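Local coordinates for tail fiber protein (PDB 5W5P) that probably recognises and degrades the capsular polysaccharide of its Acinetobacter baumannii host as a trimeric phage tailspike, at residues R272-K277 / V296-D301. Residues are numbered along the deposited sequence; the frame is centred on the assembly and turned at random.
Sequences RIIDSK and VYLDGD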
loop_
_atom_site.group_PDB
_atom_site.type_symbol
_atom_site.label_atom_id
_atom_site.label_comp_id
_atom_site.label_asym_id
_atom_site.label_seq_id
_atom_site.Cartn_x
_atom_site.Cartn_y
_atom_site.Cartn_z
ATOM N N ARG A 272 -4.248 -23.017 7.639
ATOM C CA ARG A 272 -3.809 -22.292 6.456
ATOM C C ARG A 272 -4.796 -21.171 6.178
ATOM O O ARG A 272 -5.984 -21.279 6.493
ATOM C CB ARG A 272 -3.713 -23.189 5.210
ATOM C CG ARG A 272 -2.780 -24.377 5.335
ATOM C CD ARG A 272 -1.346 -23.998 5.035
ATOM N NE ARG A 272 -0.500 -25.186 4.920
ATOM C CZ ARG A 272 0.181 -25.716 5.931
ATOM N NH1 ARG A 272 0.919 -26.799 5.736
ATOM N NH2 ARG A 272 0.125 -25.158 7.136
ATOM N N ILE A 273 -4.291 -20.088 5.592
ATOM C CA ILE A 273 -5.179 -19.076 5.034
ATOM C C ILE A 273 -5.621 -19.485 3.636
ATOM O O ILE A 273 -6.819 -19.558 3.340
ATOM C CB ILE A 273 -4.492 -17.698 5.029
ATOM C CG1 ILE A 273 -4.073 -17.296 6.444
ATOM C CG2 ILE A 273 -5.416 -16.653 4.442
ATOM C CD1 ILE A 273 -3.314 -15.976 6.499
ATOM N N ILE A 274 -4.658 -19.771 2.764
ATOM C CA ILE A 274 -4.910 -20.284 1.424
ATOM C C ILE A 274 -4.114 -21.571 1.263
ATOM O O ILE A 274 -2.925 -21.617 1.598
ATOM C CB ILE A 274 -4.526 -19.265 0.333
ATOM C CG1 ILE A 274 -5.375 -17.999 0.463
ATOM C CG2 ILE A 274 -4.680 -19.880 -1.051
ATOM C CD1 ILE A 274 -5.124 -16.987 -0.639
ATOM N N ASP A 275 -4.768 -22.614 0.762
ATOM C CA ASP A 275 -4.153 -23.929 0.594
ATOM C C ASP A 275 -4.322 -24.355 -0.862
ATOM O O ASP A 275 -5.382 -24.860 -1.243
ATOM C CB ASP A 275 -4.779 -24.938 1.552
ATOM C CG ASP A 275 -4.109 -26.291 1.492
ATOM O OD1 ASP A 275 -4.781 -27.303 1.792
ATOM O OD2 ASP A 275 -2.911 -26.343 1.150
ATOM N N SER A 276 -3.285 -24.155 -1.672
ATOM C CA SER A 276 -3.332 -24.541 -3.078
ATOM C C SER A 276 -1.898 -24.633 -3.609
ATOM O O SER A 276 -0.940 -24.704 -2.832
ATOM C CB SER A 276 -4.200 -23.553 -3.873
ATOM O OG SER A 276 -4.425 -24.032 -5.184
ATOM N N LYS A 277 -1.754 -24.640 -4.934
ATOM C CA LYS A 277 -0.449 -24.702 -5.577
ATOM C C LYS A 277 -0.222 -23.593 -6.593
ATOM O O LYS A 277 0.900 -23.461 -7.092
ATOM C CB LYS A 277 -0.258 -26.058 -6.277
ATOM C CG LYS A 277 -0.278 -27.256 -5.335
ATOM C CD LYS A 277 0.914 -27.216 -4.392
ATOM C CE LYS A 277 1.104 -28.530 -3.658
ATOM N NZ LYS A 277 2.409 -28.541 -2.937
ATOM N N VAL A 296 -0.312 -18.185 3.551
ATOM C CA VAL A 296 -0.585 -18.351 2.126
ATOM C C VAL A 296 0.364 -19.406 1.574
ATOM O O VAL A 296 1.555 -19.149 1.398
ATOM C CB VAL A 296 -0.433 -17.029 1.366
ATOM C CG1 VAL A 296 -0.896 -17.196 -0.071
ATOM C CG2 VAL A 296 -1.209 -15.929 2.064
ATOM N N TYR A 297 -0.164 -20.591 1.292
ATOM C CA TYR A 297 0.606 -21.668 0.678
ATOM C C TYR A 297 0.187 -21.771 -0.785
ATOM O O TYR A 297 -0.943 -22.176 -1.088
ATOM C CB TYR A 297 0.380 -22.989 1.407
ATOM C CG TYR A 297 1.254 -23.214 2.623
ATOM C CD1 TYR A 297 1.297 -22.285 3.661
ATOM C CD2 TYR A 297 2.021 -24.368 2.745
ATOM C CE1 TYR A 297 2.086 -22.501 4.786
ATOM C CE2 TYR A 297 2.809 -24.592 3.860
ATOM C CZ TYR A 297 2.838 -23.656 4.876
ATOM O OH TYR A 297 3.623 -23.886 5.985
ATOM N N LEU A 298 1.097 -21.383 -1.692
ATOM C CA LEU A 298 0.911 -21.518 -3.135
ATOM C C LEU A 298 2.264 -21.939 -3.713
ATOM O O LEU A 298 2.939 -21.183 -4.408
ATOM C CB LEU A 298 0.405 -20.219 -3.770
ATOM C CG LEU A 298 -0.930 -19.642 -3.289
ATOM C CD1 LEU A 298 -1.076 -18.181 -3.715
ATOM C CD2 LEU A 298 -2.102 -20.476 -3.798
ATOM N N ASP A 299 2.679 -23.170 -3.412
ATOM C CA ASP A 299 4.047 -23.620 -3.659
ATOM C C ASP A 299 4.140 -24.670 -4.766
ATOM O O ASP A 299 4.938 -25.605 -4.687
ATOM C CB ASP A 299 4.673 -24.150 -2.372
ATOM C CG ASP A 299 3.796 -25.169 -1.663
ATOM O OD1 ASP A 299 2.636 -25.371 -2.087
ATOM O OD2 ASP A 299 4.279 -25.778 -0.684
ATOM N N GLY A 300 3.339 -24.521 -5.818
ATOM C CA GLY A 300 3.472 -25.373 -6.980
ATOM C C GLY A 300 4.715 -25.044 -7.791
ATOM O O GLY A 300 5.399 -24.044 -7.576
ATOM N N ASP A 301 5.006 -25.916 -8.759
ATOM C CA ASP A 301 6.217 -25.813 -9.562
ATOM C C ASP A 301 6.030 -24.982 -10.829
ATOM O O ASP A 301 6.876 -25.047 -11.727
ATOM C CB ASP A 301 6.725 -27.213 -9.926
ATOM C CG ASP A 301 7.351 -27.930 -8.749
ATOM O OD1 ASP A 301 7.679 -27.253 -7.756
ATOM O OD2 ASP A 301 7.520 -29.164 -8.812
#
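Arg272 lays its guanidinium flat on one face of the Tyr297 ring, the two planes only 14° apart, in a cation-pi stack with Arg272 CZ 3.7 Å from the Tyr297 ring centroid. The arginine chain bends at chi2 (-84°), which lets CD and NE also ride over the ring: CD makes a CH-pi contact, and NE comes within 3.4 Å of Tyr297 CD2. Tyr297 OH is hydrogen-bonded to Asp345 OD2, a carboxylate oxygen that also forms a long, weak ion pair with Arg272 NH1. Beneath the stack, parallel strands pair as Tyr297 N donates to Ile274 O (3.0 Å) and Ser276 N to Tyr297 O (3.1 Å). On the sheet face opposite Tyr297, Leu298 CD2 sits against Ile274 CG2 (3.8 Å) and Ser276 CB, while Ile274 CB meets Val296 CG1 more loosely. Past the strands, Gly300 N reaches Lys277 O through a bent bond. Lys277, folded back at chi2 (-66°), brings Lys277 NZ 3.3 Å from Asp299 OD1 in a salt bridge whose hydrogen bond is weak; Lys324 holds OD2 of the same carboxylate. These are successive rungs of a right-handed parallel beta-helix, the fold common among tailspikes: strand 241-244 flanks 272-276, strand 321-328 flanks 294-298, and Val282 and Val284 of strand 279-285 pack against Ile274 in the interior.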